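Local coordinates for ficolin-3 (Homo sapiens, PDB 2J60), which probably recognises sugars on microbial surfaces through its fibrinogen-like domain, as a soluble pattern-recognition lectin of innate immunity, at residues T113-A118 with G134-G139; S179-N184 with G200-S205. One frame throughout, in Å; residues are numbered along the deposited sequence.

Contact 1. Residues T113-A118 with G134-G139; sequences TFAHYA and GKFSEG
Strand 113-117 and the facing backbone around 136-138, part of the second arm of the hairpin 112-122/131-138, run antiparallel but splayed, their axes 134° apart, and Y117 faces F136 as a non-hydrogen-bonded pair. Two good backbone bonds bracket that pair: S137 N donates a nearly straight hydrogen bond to H116 O over 2.7 Å, and A118 N reaches K135 O at 2.9 Å. A weaker, bent bond joins H116 N to E138 O.

Y117 and F136 form a T-shaped pair on one side of the hairpin. F136 has CG anti to its backbone N (chi1 -179°), which brings its CD1 edge over the face of Y117, with CD1 3.7 Å from Y117 CE1; the planes stand 70° apart. The same ring sends CE1 to A115 CB, 4.0 Å away.

F114 makes a different aromatic contact: in one of its two conformers, G139 CA sits over the middle of its face, 3.9 Å from the ring centroid, in a CH-pi contact. In that conformer the E138 side chain comes up at the ring's rim, where OE1 lies 3.7 Å from F114 CZ, the carboxylate turned steeply against it.

Few backbone bonds thus join the splayed strands here; the F136 edge on the Y117 face and the G139 CA-H on the F114 face supplement them, while D143 and L145 of a neighbouring loop satisfy the Y117 hydroxyl.

Contact 2. Residues S179-N184 with G200-S205; sequences SCYRSN and GIDWAS. With ABE (alpha-D-Abequopyranose), chain D.
The hydroxyl of Y181 meets the carboxylate of D202: Y181 OH donates to D202 OD2 over 2.9 Å, on the anti side but tilted out of the carboxylate plane, with ring and carboxylate planes 37° apart. G200 N reaches the same oxygen from the same face of the carboxylate, and G210 N outside the segments also binds it, so three donors grip OD2. In the one of two modelled conformers described here, the Y181 ring has the C1-O2 edge of the alpha-D-abequopyranose over one face, O2 above the ring centre and C1 3.8 Å from Y181 CE2. CB of N184 lies against the opposite face, offset toward the rim.

N184 extends its amide with CG anti to the backbone N (chi1 -166°), placing ND2 2.9 Å from G200 O. Its OD1 turns to Y177 OH. Alongside, the backbones are joined by N184 N to D202 O and by a short bond from A204 N to R182 O, 2.6 Å, almost in line with the carbonyl.

R182 bends at chi2 and chi3, which folds its guanidinium back over A204; CB of A204 lies over one face, 3.5 Å from NH1, and NH2 is hydrogen-bonded to D143 O. Deeper in, S183 CB packs 3.4 Å from W203 CE3.

The cis peptide before C180 belongs to the sugar-facing end, where C180 N and Y181 N both donate to O1 of the sugar, and O2 of the sugar donates a hydrogen bond to Y181 O. With three donors on OD2, the D202 carboxylate is probably ionised, and it holds in place the hydroxyl end of a ring that one edge of the sugar rests on.

Overall arrangement
Within the fibrinogen-like domain, contact 1 pairs the two arms of a surface hairpin of the antiparallel sheet, toward its open end, and contact 2 joins two loops next to the bound sugar. Their centres are about 16 Å apart, yet they touch through W203: its CZ2 lies 3.5 Å from Y117 OH and 3.8 Å from A115 CB. The loop carrying D143 and S144 is a second bridge, since it binds the Y117 hydroxyl of contact 1 as well as R182, S183 and S205 of contact 2. Abequose meets 179-184 alone among the four segments, and the Y181 side chain is about 13 Å from the calcium ion, which is therefore not a direct partner of that ring.

Contact 1. Residues T113-A118 with G134-G139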
loop_
_atom_site.group_PDB
_atom_site.type_symbol
_atom_site.label_atom_id
_atom_site.label_comp_id
_atom_site.label_asym_id
_atom_site.label_seq_id
_atom_site.Cartn_x
_atom_site.Cartn_y
_atom_site.Cartn_z
ATOM N N THR A 113 1.869 15.244 2.816
ATOM C CA THR A 113 2.658 14.809 3.967
ATOM C C THR A 113 3.093 13.383 3.687
ATOM O O THR A 113 2.486 12.697 2.876
ATOM C CB THR A 113 1.860 14.850 5.268
ATOM O OG1 THR A 113 0.703 14.026 5.142
ATOM C CG2 THR A 113 1.426 16.289 5.646
ATOM N N PHE A 114 4.209 12.968 4.287
ATOM C CA PHE A 114 4.855 11.698 3.942
ATOM C C PHE A 114 5.400 10.965 5.162
ATOM O O PHE A 114 5.677 11.585 6.184
ATOM C CB PHE A 114 5.993 11.913 2.937
ATOM C CG PHE A 114 7.303 12.304 3.570
ATOM C CD1 PHE A 114 8.306 11.367 3.766
ATOM C CD2 PHE A 114 7.541 13.626 3.960
ATOM C CE1 PHE A 114 9.522 11.741 4.352
ATOM C CE2 PHE A 114 8.745 13.998 4.554
ATOM C CZ PHE A 114 9.734 13.051 4.743
ATOM N N ALA A 115 5.552 9.645 5.035
ATOM C CA ALA A 115 6.082 8.804 6.101
ATOM C C ALA A 115 6.995 7.781 5.451
ATOM O O ALA A 115 6.677 7.270 4.370
ATOM C CB ALA A 115 4.961 8.142 6.859
ATOM N N HIS A 116 8.150 7.533 6.075
ATOM C CA HIS A 116 9.197 6.679 5.516
ATOM C C HIS A 116 9.635 5.638 6.541
ATOM O O HIS A 116 9.991 5.995 7.682
ATOM C CB HIS A 116 10.383 7.540 5.087
ATOM C CG HIS A 116 10.058 8.509 3.993
ATOM N ND1 HIS A 116 10.540 8.367 2.708
ATOM C CD2 HIS A 116 9.279 9.617 3.980
ATOM C CE1 HIS A 116 10.078 9.349 1.954
ATOM N NE2 HIS A 116 9.306 10.120 2.698
ATOM N N TYR A 117 9.616 4.365 6.137
ATOM C CA TYR A 117 10.062 3.247 6.989
ATOM C C TYR A 117 11.210 2.520 6.306
ATOM O O TYR A 117 11.187 2.347 5.074
ATOM C CB TYR A 117 8.910 2.271 7.251
ATOM C CG TYR A 117 7.743 2.922 7.954
ATOM C CD1 TYR A 117 7.590 2.825 9.328
ATOM C CD2 TYR A 117 6.786 3.650 7.227
ATOM C CE1 TYR A 117 6.512 3.448 9.977
ATOM C CE2 TYR A 117 5.710 4.263 7.861
ATOM C CZ TYR A 117 5.583 4.160 9.227
ATOM O OH TYR A 117 4.511 4.783 9.827
ATOM N N ALA A 118 12.213 2.099 7.087
ATOM C CA ALA A 118 13.477 1.570 6.542
ATOM C C ALA A 118 13.310 0.348 5.624
ATOM O O ALA A 118 13.977 0.244 4.605
ATOM C CB ALA A 118 14.481 1.233 7.691
ATOM N N GLY A 134 10.122 -2.208 8.865
ATOM C CA GLY A 134 11.303 -1.590 9.476
ATOM C C GLY A 134 10.936 -0.380 10.309
ATOM O O GLY A 134 9.760 -0.018 10.431
ATOM N N LYS A 135 11.942 0.261 10.893
ATOM C CA LYS A 135 11.658 1.395 11.771
ATOM C C LYS A 135 11.377 2.677 10.989
ATOM O O LYS A 135 11.899 2.891 9.900
ATOM C CB LYS A 135 12.830 1.638 12.729
ATOM C CG LYS A 135 13.196 0.447 13.624
ATOM C CD LYS A 135 12.222 0.318 14.792
ATOM C CE LYS A 135 12.479 -0.983 15.584
ATOM N NZ LYS A 135 11.573 -1.107 16.758
ATOM N N PHE A 136 10.561 3.531 11.587
ATOM C CA PHE A 136 10.209 4.826 11.048
ATOM C C PHE A 136 11.448 5.708 10.965
ATOM O O PHE A 136 12.173 5.858 11.951
ATOM C CB PHE A 136 9.165 5.446 11.974
ATOM C CG PHE A 136 8.670 6.794 11.543
ATOM C CD1 PHE A 136 7.666 6.912 10.587
ATOM C CD2 PHE A 136 9.165 7.952 12.140
ATOM C CE1 PHE A 136 7.172 8.169 10.206
ATOM C CE2 PHE A 136 8.695 9.203 11.771
ATOM C CZ PHE A 136 7.699 9.322 10.793
ATOM N N SER A 137 11.703 6.288 9.795
ATOM C CA SER A 137 12.850 7.177 9.671
ATOM C C SER A 137 12.410 8.625 9.763
ATOM O O SER A 137 12.781 9.317 10.696
ATOM C CB SER A 137 13.641 6.920 8.396
ATOM O OG SER A 137 12.905 7.311 7.259
ATOM N N GLU A 138 11.607 9.094 8.814
ATOM C CA GLU A 138 11.100 10.478 8.889
ATOM C C GLU A 138 9.734 10.605 8.239
ATOM O O GLU A 138 9.328 9.759 7.444
ATOM C CB GLU A 138 12.082 11.459 8.228
ATOM C CG GLU A 138 12.518 11.005 6.835
ATOM C CD GLU A 138 13.213 12.093 6.027
ATOM O OE1 GLU A 138 13.093 13.292 6.380
ATOM O OE2 GLU A 138 13.881 11.745 5.030
ATOM N N GLY A 139 9.021 11.663 8.585
ATOM C CA GLY A 139 7.759 11.921 7.922
ATOM C C GLY A 139 6.865 12.889 8.637
ATOM O O GLY A 139 6.500 12.687 9.789
#

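Contact 2. Residues S179-N184 with G200-S205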
loop_
_atom_site.group_PDB
_atom_site.type_symbol
_atom_site.label_atom_id
_atom_site.label_comp_id
_atom_site.label_asym_id
_atom_site.label_seq_id
_atom_site.Cartn_x
_atom_site.Cartn_y
_atom_site.Cartn_z
ATOM N N SER A 179 -7.095 -4.107 16.325
ATOM C CA SER A 179 -8.482 -3.992 16.747
ATOM C C SER A 179 -8.848 -2.544 17.008
ATOM O O SER A 179 -9.219 -2.219 18.136
ATOM C CB SER A 179 -8.752 -4.823 18.012
ATOM O OG SER A 179 -7.776 -4.566 19.007
ATOM N N CYS A 180 -8.801 -1.686 15.977
ATOM C CA CYS A 180 -8.518 -2.119 14.593
ATOM C C CYS A 180 -7.299 -1.521 13.884
ATOM O O CYS A 180 -6.510 -2.267 13.276
ATOM C CB CYS A 180 -9.745 -1.947 13.708
ATOM S SG CYS A 180 -11.090 -3.073 14.143
ATOM N N TYR A 181 -7.125 -0.202 13.960
ATOM C CA TYR A 181 -6.004 0.404 13.246
ATOM C C TYR A 181 -5.538 1.782 13.716
ATOM O O TYR A 181 -6.234 2.493 14.448
ATOM C CB TYR A 181 -6.337 0.491 11.754
ATOM C CG TYR A 181 -7.479 1.431 11.453
ATOM C CD1 TYR A 181 -7.248 2.782 11.231
ATOM C CD2 TYR A 181 -8.791 0.967 11.394
ATOM C CE1 TYR A 181 -8.274 3.641 10.964
ATOM C CE2 TYR A 181 -9.837 1.833 11.122
ATOM C CZ TYR A 181 -9.566 3.167 10.902
ATOM O OH TYR A 181 -10.590 4.035 10.626
ATOM N N ARG A 182 -4.345 2.145 13.246
ATOM C CA ARG A 182 -3.828 3.502 13.319
ATOM C C ARG A 182 -3.808 4.078 11.886
ATOM O O ARG A 182 -3.791 5.295 11.701
ATOM C CB ARG A 182 -2.403 3.508 13.908
ATOM C CG ARG A 182 -2.316 3.126 15.401
ATOM C CD ARG A 182 -2.157 4.347 16.301
ATOM N NE ARG A 182 -0.996 5.133 15.898
ATOM C CZ ARG A 182 -0.873 6.435 16.110
ATOM N NH1 ARG A 182 -1.838 7.097 16.734
ATOM N NH2 ARG A 182 0.210 7.068 15.703
ATOM N N SER A 183 -3.809 3.189 10.878
ATOM C CA SER A 183 -3.911 3.577 9.456
ATOM C C SER A 183 -4.869 2.632 8.732
ATOM O O SER A 183 -5.043 1.465 9.125
ATOM C CB SER A 183 -2.549 3.577 8.755
ATOM O OG SER A 183 -1.903 2.316 8.927
ATOM N N ASN A 184 -5.475 3.125 7.659
ATOM C CA ASN A 184 -6.519 2.374 6.960
ATOM C C ASN A 184 -6.572 2.849 5.506
ATOM O O ASN A 184 -7.617 3.248 5.012
ATOM C CB ASN A 184 -7.854 2.624 7.670
ATOM C CG ASN A 184 -8.952 1.658 7.254
ATOM O OD1 ASN A 184 -8.745 0.434 7.161
ATOM N ND2 ASN A 184 -10.141 2.205 7.008
ATOM N N GLY A 200 -12.359 5.957 7.570
ATOM C CA GLY A 200 -12.040 6.170 6.147
ATOM C C GLY A 200 -10.584 5.892 5.801
ATOM O O GLY A 200 -9.957 5.010 6.392
ATOM N N ILE A 201 -10.058 6.648 4.843
ATOM C CA ILE A 201 -8.662 6.573 4.417
ATOM C C ILE A 201 -7.876 7.430 5.401
ATOM O O ILE A 201 -7.530 8.582 5.134
ATOM C CB ILE A 201 -8.507 7.026 2.916
ATOM C CG1 ILE A 201 -9.302 6.084 1.992
ATOM C CG2 ILE A 201 -7.045 7.067 2.477
ATOM C CD1 ILE A 201 -9.513 6.623 0.556
ATOM N N ASP A 202 -7.632 6.843 6.567
ATOM C CA ASP A 202 -7.182 7.560 7.740
ATOM C C ASP A 202 -5.704 7.264 8.016
ATOM O O ASP A 202 -5.212 6.153 7.743
ATOM C CB ASP A 202 -8.007 7.126 8.963
ATOM C CG ASP A 202 -9.524 7.361 8.803
ATOM O OD1 ASP A 202 -9.955 8.175 7.955
ATOM O OD2 ASP A 202 -10.284 6.698 9.541
ATOM N N TRP A 203 -5.005 8.270 8.538
ATOM C CA TRP A 203 -3.641 8.126 9.084
ATOM C C TRP A 203 -3.632 8.749 10.504
ATOM O O TRP A 203 -3.648 9.964 10.640
ATOM C CB TRP A 203 -2.631 8.806 8.140
ATOM C CG TRP A 203 -1.158 8.462 8.372
ATOM C CD1 TRP A 203 -0.239 9.239 9.015
ATOM C CD2 TRP A 203 -0.442 7.275 7.948
ATOM N NE1 TRP A 203 0.986 8.615 9.039
ATOM C CE2 TRP A 203 0.891 7.413 8.393
ATOM C CE3 TRP A 203 -0.801 6.118 7.246
ATOM C CZ2 TRP A 203 1.875 6.437 8.147
ATOM C CZ3 TRP A 203 0.169 5.148 7.009
ATOM C CH2 TRP A 203 1.494 5.318 7.461
ATOM N N ALA A 204 -3.642 7.931 11.559
ATOM C CA ALA A 204 -3.921 8.484 12.906
ATOM C C ALA A 204 -3.003 9.646 13.321
ATOM O O ALA A 204 -3.481 10.679 13.779
ATOM C CB ALA A 204 -3.922 7.384 13.977
ATOM N N SER A 205 -1.696 9.482 13.144
ATOM C CA SER A 205 -0.731 10.492 13.543
ATOM C C SER A 205 -0.767 11.707 12.631
ATOM O O SER A 205 -0.136 12.726 12.916
ATOM C CB SER A 205 0.670 9.911 13.494
ATOM O OG SER A 205 0.923 9.423 12.187
HETATM C C1 ABE D . -10.355 1.765 14.884
HETATM C C2 ABE D . -10.329 3.283 15.046
HETATM C C3 ABE D . -10.774 3.710 16.436
HETATM C C4 ABE D . -12.087 3.025 16.809
HETATM C C5 ABE D . -11.967 1.516 16.593
HETATM C C6 ABE D . -13.241 0.770 16.983
HETATM O O1 ABE D . -9.359 1.136 15.715
HETATM O O2 ABE D . -9.017 3.797 14.803
HETATM O O5 ABE D . -11.656 1.278 15.220
#